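Local coordinates for protein peptidase M14, carboxypeptidase A (Thermoplasmatales archaeon SCGC AB-540-F20, PDB 4XED) that is probably a zinc-type carboxypeptidase of the M14 family, represented here by its calcium-bound PKD domain, an accessory module that may mediate binding to proteins, at residues T67-K79 with E87-K99. Residues are numbered along the deposited sequence; the frame is centred on the assembly and turned at random.
With EDO (1,2-ethanediol), chain C.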
loop_
_atom_site.group_PDB
_atom_site.type_symbol
_atom_site.label_atom_id
_atom_site.label_comp_id
_atom_site.label_asym_id
_atom_site.label_seq_id
_atom_site.Cartn_x
_atom_site.Cartn_y
_atom_site.Cartn_z
ATOM N N THR A 67 3.074 7.377 -10.516
ATOM C CA THR A 67 3.964 8.414 -11.035
ATOM C C THR A 67 3.722 9.679 -10.211
ATOM O O THR A 67 2.562 10.028 -9.957
ATOM C CB THR A 67 3.661 8.707 -12.538
ATOM O OG1 THR A 67 3.693 7.482 -13.272
ATOM C CG2 THR A 67 4.657 9.624 -13.116
ATOM N N TRP A 68 4.785 10.330 -9.761
ATOM C CA TRP A 68 4.677 11.615 -9.068
ATOM C C TRP A 68 5.129 12.723 -10.025
ATOM O O TRP A 68 6.178 12.618 -10.666
ATOM C CB TRP A 68 5.549 11.629 -7.815
ATOM C CG TRP A 68 5.085 10.698 -6.717
ATOM C CD1 TRP A 68 4.281 11.035 -5.663
ATOM C CD2 TRP A 68 5.395 9.309 -6.545
ATOM N NE1 TRP A 68 4.074 9.957 -4.841
ATOM C CE2 TRP A 68 4.745 8.882 -5.360
ATOM C CE3 TRP A 68 6.140 8.377 -7.271
ATOM C CZ2 TRP A 68 4.809 7.559 -4.896
ATOM C CZ3 TRP A 68 6.212 7.085 -6.796
ATOM C CH2 TRP A 68 5.560 6.698 -5.617
ATOM N N ASP A 69 4.347 13.787 -10.138
ATOM C CA ASP A 69 4.648 14.819 -11.128
ATOM C C ASP A 69 5.114 16.117 -10.476
ATOM O O ASP A 69 5.060 17.174 -11.098
ATOM C CB ASP A 69 3.438 15.086 -12.029
ATOM C CG ASP A 69 3.128 13.929 -12.980
ATOM O OD1 ASP A 69 4.061 13.237 -13.452
ATOM O OD2 ASP A 69 1.931 13.734 -13.270
ATOM N N LYS A 70 5.556 16.049 -9.227
ATOM C CA LYS A 70 6.130 17.204 -8.543
ATOM C C LYS A 70 7.248 16.712 -7.652
ATOM O O LYS A 70 7.180 15.638 -7.073
ATOM C CB LYS A 70 5.084 17.933 -7.678
ATOM C CG LYS A 70 3.863 18.441 -8.439
ATOM C CD LYS A 70 2.724 18.926 -7.507
ATOM C CE LYS A 70 1.430 19.239 -8.297
ATOM N NZ LYS A 70 0.315 19.839 -7.486
ATOM N N LYS A 71 8.282 17.525 -7.537
ATOM C CA LYS A 71 9.342 17.276 -6.588
ATOM C C LYS A 71 8.746 17.098 -5.199
ATOM O O LYS A 71 7.711 17.675 -4.867
ATOM C CB LYS A 71 10.341 18.441 -6.577
ATOM C CG LYS A 71 9.748 19.720 -6.063
ATOM C CD LYS A 71 10.712 20.879 -6.227
ATOM C CE LYS A 71 10.057 22.183 -5.827
ATOM N NZ LYS A 71 10.950 23.299 -6.152
ATOM N N GLY A 72 9.405 16.292 -4.386
ATOM C CA GLY A 72 8.982 16.110 -3.020
ATOM C C GLY A 72 9.415 14.815 -2.413
ATOM O O GLY A 72 9.991 13.970 -3.073
ATOM N N THR A 73 9.145 14.689 -1.130
ATOM C CA THR A 73 9.309 13.446 -0.426
ATOM C C THR A 73 7.910 12.963 -0.058
ATOM O O THR A 73 7.170 13.678 0.617
ATOM C CB THR A 73 10.163 13.662 0.831
ATOM O OG1 THR A 73 11.466 14.128 0.463
ATOM C CG2 THR A 73 10.304 12.388 1.621
ATOM N N TYR A 74 7.555 11.761 -0.496
ATOM C CA TYR A 74 6.195 11.244 -0.410
ATOM C C TYR A 74 6.146 10.027 0.505
ATOM O O TYR A 74 6.913 9.072 0.333
ATOM C CB TYR A 74 5.710 10.892 -1.825
ATOM C CG TYR A 74 5.672 12.114 -2.732
ATOM C CD1 TYR A 74 4.591 12.978 -2.667
ATOM C CD2 TYR A 74 6.675 12.384 -3.658
ATOM C CE1 TYR A 74 4.534 14.092 -3.462
ATOM C CE2 TYR A 74 6.610 13.486 -4.467
ATOM C CZ TYR A 74 5.527 14.326 -4.359
ATOM O OH TYR A 74 5.399 15.444 -5.141
ATOM N N VAL A 75 5.204 10.042 1.430
ATOM C CA VAL A 75 5.040 8.915 2.334
ATOM C C VAL A 75 3.945 8.011 1.792
ATOM O O VAL A 75 2.752 8.326 1.881
ATOM C CB VAL A 75 4.716 9.370 3.748
ATOM C CG1 VAL A 75 4.694 8.184 4.651
ATOM C CG2 VAL A 75 5.743 10.384 4.222
ATOM N N VAL A 76 4.358 6.908 1.166
ATOM C CA VAL A 76 3.414 5.927 0.671
ATOM C C VAL A 76 2.986 5.083 1.885
ATOM O O VAL A 76 3.845 4.619 2.649
ATOM C CB VAL A 76 4.051 5.034 -0.391
ATOM C CG1 VAL A 76 3.117 3.939 -0.829
ATOM C CG2 VAL A 76 4.515 5.879 -1.568
ATOM N N ARG A 77 1.687 4.902 2.083
ATOM C CA ARG A 77 1.201 4.119 3.216
ATOM C C ARG A 77 0.151 3.140 2.738
ATOM O O ARG A 77 -0.607 3.417 1.790
ATOM C CB ARG A 77 0.612 5.018 4.314
ATOM C CG ARG A 77 1.554 6.109 4.778
ATOM C CD ARG A 77 1.145 6.595 6.161
ATOM N NE ARG A 77 -0.198 7.146 6.184
ATOM C CZ ARG A 77 -0.860 7.455 7.289
ATOM N NH1 ARG A 77 -0.307 7.296 8.487
ATOM N NH2 ARG A 77 -2.063 7.961 7.194
ATOM N N ALA A 78 0.094 1.987 3.408
ATOM C CA ALA A 78 -0.927 1.003 3.113
ATOM C C ALA A 78 -1.430 0.363 4.383
ATOM O O ALA A 78 -0.662 -0.012 5.255
ATOM C CB ALA A 78 -0.401 -0.056 2.167
ATOM N N LYS A 79 -2.751 0.234 4.472
ATOM C CA LYS A 79 -3.415 -0.552 5.531
ATOM C C LYS A 79 -4.362 -1.549 4.861
ATOM O O LYS A 79 -4.634 -1.436 3.657
ATOM C CB LYS A 79 -4.127 0.342 6.545
ATOM C CG LYS A 79 -5.269 1.138 5.972
ATOM C CD LYS A 79 -5.990 1.979 7.032
ATOM C CE LYS A 79 -6.958 2.978 6.357
ATOM N NZ LYS A 79 -7.828 3.664 7.385
ATOM N N GLU A 87 -9.641 -3.372 10.739
ATOM C CA GLU A 87 -8.551 -2.709 10.037
ATOM C C GLU A 87 -7.203 -2.840 10.731
ATOM O O GLU A 87 -7.092 -2.710 11.950
ATOM C CB GLU A 87 -8.846 -1.209 9.867
ATOM C CG GLU A 87 -10.067 -0.830 9.008
ATOM C CD GLU A 87 -10.192 0.688 8.684
ATOM O OE1 GLU A 87 -9.158 1.405 8.610
ATOM O OE2 GLU A 87 -11.333 1.152 8.459
ATOM N N SER A 88 -6.155 -3.016 9.928
ATOM C CA SER A 88 -4.768 -2.995 10.385
ATOM C C SER A 88 -4.237 -1.579 10.587
ATOM O O SER A 88 -4.850 -0.603 10.214
ATOM C CB SER A 88 -3.885 -3.692 9.356
ATOM O OG SER A 88 -3.611 -2.852 8.243
ATOM N N SER A 89 -3.045 -1.510 11.166
ATOM C CA SER A 89 -2.223 -0.307 11.157
ATOM C C SER A 89 -1.566 -0.103 9.779
ATOM O O SER A 89 -1.717 -0.938 8.902
ATOM C CB SER A 89 -1.192 -0.360 12.282
ATOM O OG SER A 89 -1.831 -0.095 13.501
ATOM N N TRP A 90 -0.816 0.975 9.608
ATOM C CA TRP A 90 -0.268 1.296 8.315
ATOM C C TRP A 90 1.176 0.843 8.178
ATOM O O TRP A 90 1.999 1.055 9.092
ATOM C CB TRP A 90 -0.210 2.800 8.160
ATOM C CG TRP A 90 -1.459 3.598 8.207
ATOM C CD1 TRP A 90 -1.991 4.240 9.281
ATOM C CD2 TRP A 90 -2.273 3.937 7.082
ATOM N NE1 TRP A 90 -3.097 4.946 8.893
ATOM C CE2 TRP A 90 -3.293 4.786 7.547
ATOM C CE3 TRP A 90 -2.242 3.609 5.730
ATOM C CZ2 TRP A 90 -4.263 5.318 6.713
ATOM C CZ3 TRP A 90 -3.210 4.171 4.886
ATOM C CH2 TRP A 90 -4.200 5.010 5.396
ATOM N N GLY A 91 1.515 0.286 7.023
ATOM C CA GLY A 91 2.899 0.125 6.614
ATOM C C GLY A 91 3.269 1.341 5.791
ATOM O O GLY A 91 2.389 1.951 5.167
ATOM N N THR A 92 4.534 1.747 5.813
ATOM C CA THR A 92 4.952 2.976 5.143
ATOM C C THR A 92 6.304 2.844 4.451
ATOM O O THR A 92 7.196 2.097 4.911
ATOM C CB THR A 92 5.006 4.193 6.118
ATOM O OG1 THR A 92 6.207 4.183 6.890
ATOM C CG2 THR A 92 3.805 4.242 7.064
ATOM N N LEU A 93 6.439 3.576 3.345
ATOM C CA LEU A 93 7.687 3.686 2.592
ATOM C C LEU A 93 7.813 5.104 2.095
ATOM O O LEU A 93 6.917 5.617 1.427
ATOM C CB LEU A 93 7.649 2.745 1.394
ATOM C CG LEU A 93 8.934 2.623 0.581
ATOM C CD1 LEU A 93 10.077 1.969 1.362
ATOM C CD2 LEU A 93 8.695 1.868 -0.721
ATOM N N GLU A 94 8.959 5.725 2.373
ATOM C CA GLU A 94 9.225 7.101 1.938
ATOM C C GLU A 94 9.899 7.106 0.563
ATOM O O GLU A 94 10.962 6.497 0.378
ATOM C CB GLU A 94 10.089 7.783 2.984
ATOM C CG GLU A 94 10.493 9.176 2.678
ATOM C CD GLU A 94 11.752 9.578 3.442
ATOM O OE1 GLU A 94 12.888 9.230 2.996
ATOM O OE2 GLU A 94 11.587 10.231 4.491
ATOM N N VAL A 95 9.291 7.817 -0.379
ATOM C CA VAL A 95 9.787 7.875 -1.754
ATOM C C VAL A 95 10.155 9.320 -2.089
ATOM O O VAL A 95 9.329 10.235 -1.981
ATOM C CB VAL A 95 8.682 7.416 -2.699
ATOM C CG1 VAL A 95 9.121 7.505 -4.130
ATOM C CG2 VAL A 95 8.292 5.957 -2.371
ATOM N N THR A 96 11.402 9.526 -2.497
ATOM C CA THR A 96 11.923 10.858 -2.814
ATOM C C THR A 96 11.973 11.071 -4.333
ATOM O O THR A 96 12.475 10.248 -5.074
ATOM C CB THR A 96 13.323 11.051 -2.204
ATOM O OG1 THR A 96 13.233 10.869 -0.785
ATOM C CG2 THR A 96 13.852 12.418 -2.492
HETATM N N MSE A 97 11.482 12.233 -4.744
HETATM C CA MSE A 97 11.491 12.699 -6.128
HETATM C C MSE A 97 12.148 14.058 -6.151
HETATM O O MSE A 97 11.483 15.061 -5.956
HETATM C CB MSE A 97 10.052 12.800 -6.599
HETATM C CG MSE A 97 9.346 11.443 -6.649
HETATM SE SE MSE A 97 9.964 10.388 -8.179
HETATM C CE MSE A 97 9.997 8.642 -7.337
ATOM N N PRO A 98 13.464 14.079 -6.337
ATOM C CA PRO A 98 14.209 15.337 -6.200
ATOM C C PRO A 98 14.185 16.205 -7.443
ATOM O O PRO A 98 14.251 17.448 -7.328
ATOM C CB PRO A 98 15.628 14.868 -5.900
ATOM C CG PRO A 98 15.710 13.506 -6.473
ATOM C CD PRO A 98 14.352 12.912 -6.422
ATOM N N LYS A 99 14.133 15.561 -8.603
ATOM C CA LYS A 99 14.137 16.266 -9.896
ATOM C C LYS A 99 13.442 15.393 -10.938
ATOM O O LYS A 99 13.120 14.236 -10.649
ATOM C CB LYS A 99 15.567 16.582 -10.394
ATOM C CG LYS A 99 16.534 17.233 -9.392
ATOM C CD LYS A 99 17.837 16.452 -9.276
ATOM C CE LYS A 99 18.722 16.671 -10.489
ATOM N NZ LYS A 99 20.066 17.232 -10.132
ATOM O OXT LYS A 99 13.205 15.825 -12.076
HETATM C C1 EDO C . -9.303 6.441 5.527
HETATM O O1 EDO C . -9.695 5.143 5.945
HETATM C C2 EDO C . -7.843 6.633 5.904
HETATM O O2 EDO C . -7.568 8.036 6.022
HETATM O O HOH W 1 13.763 12.983 0.977
#
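Gly72, Tyr74, Val76 and Ala78 pair with Met97 (selenomethionine), Val95, Leu93 and Gly91 through eight antiparallel backbone hydrogen bonds, each pair using both its N-H groups and both its carbonyls. The bond from Val95 N to Tyr74 O (2.8 Å) is nearly straight, 174° at the hydrogen, and lies in the carbonyl plane.

Near the Ala78-Gly91 end of the pairing, Trp90 is sandwiched between two cationic side chains. The guanidinium of Arg77 lies flat on one face, planes 16° apart, with CZ 3.6 Å from the centroid of the five-membered ring, while Lys79 CD packs against the opposite face, 3.8 Å from the six-membered centroid. A bend at chi3 (-60°) folds the Arg77 chain over the indole, and its NE makes a salt bridge to Glu43 on the adjoining strand. Lys79 runs extended past the ring to bring NZ 2.9 Å from Glu87 OE1, on the syn side of the carboxylate; NZ also donates to a 1,2-ethanediol, probably from the crystallisation liquor. Replacing Trp90 by an alanine would probably leave the Arg77 guanidinium without its stacking surface and take away the face on which the Lys79 methylenes pack.

At the other end, one water bridges Thr73 OG1 and Thr96 OG1, which stand 3.9 Å apart. On the buried face, Val95 CG1 sits over the six-membered ring of Trp68, whose NE1 is satisfied by Trp44 O, and Tyr74 OH donates to Lys70 O (2.6 Å) from above the carbonyl plane. Together the strands form the C-terminal beta hairpin of the PKD beta sandwich, with 91-97 as an edge strand of its four-stranded sheet.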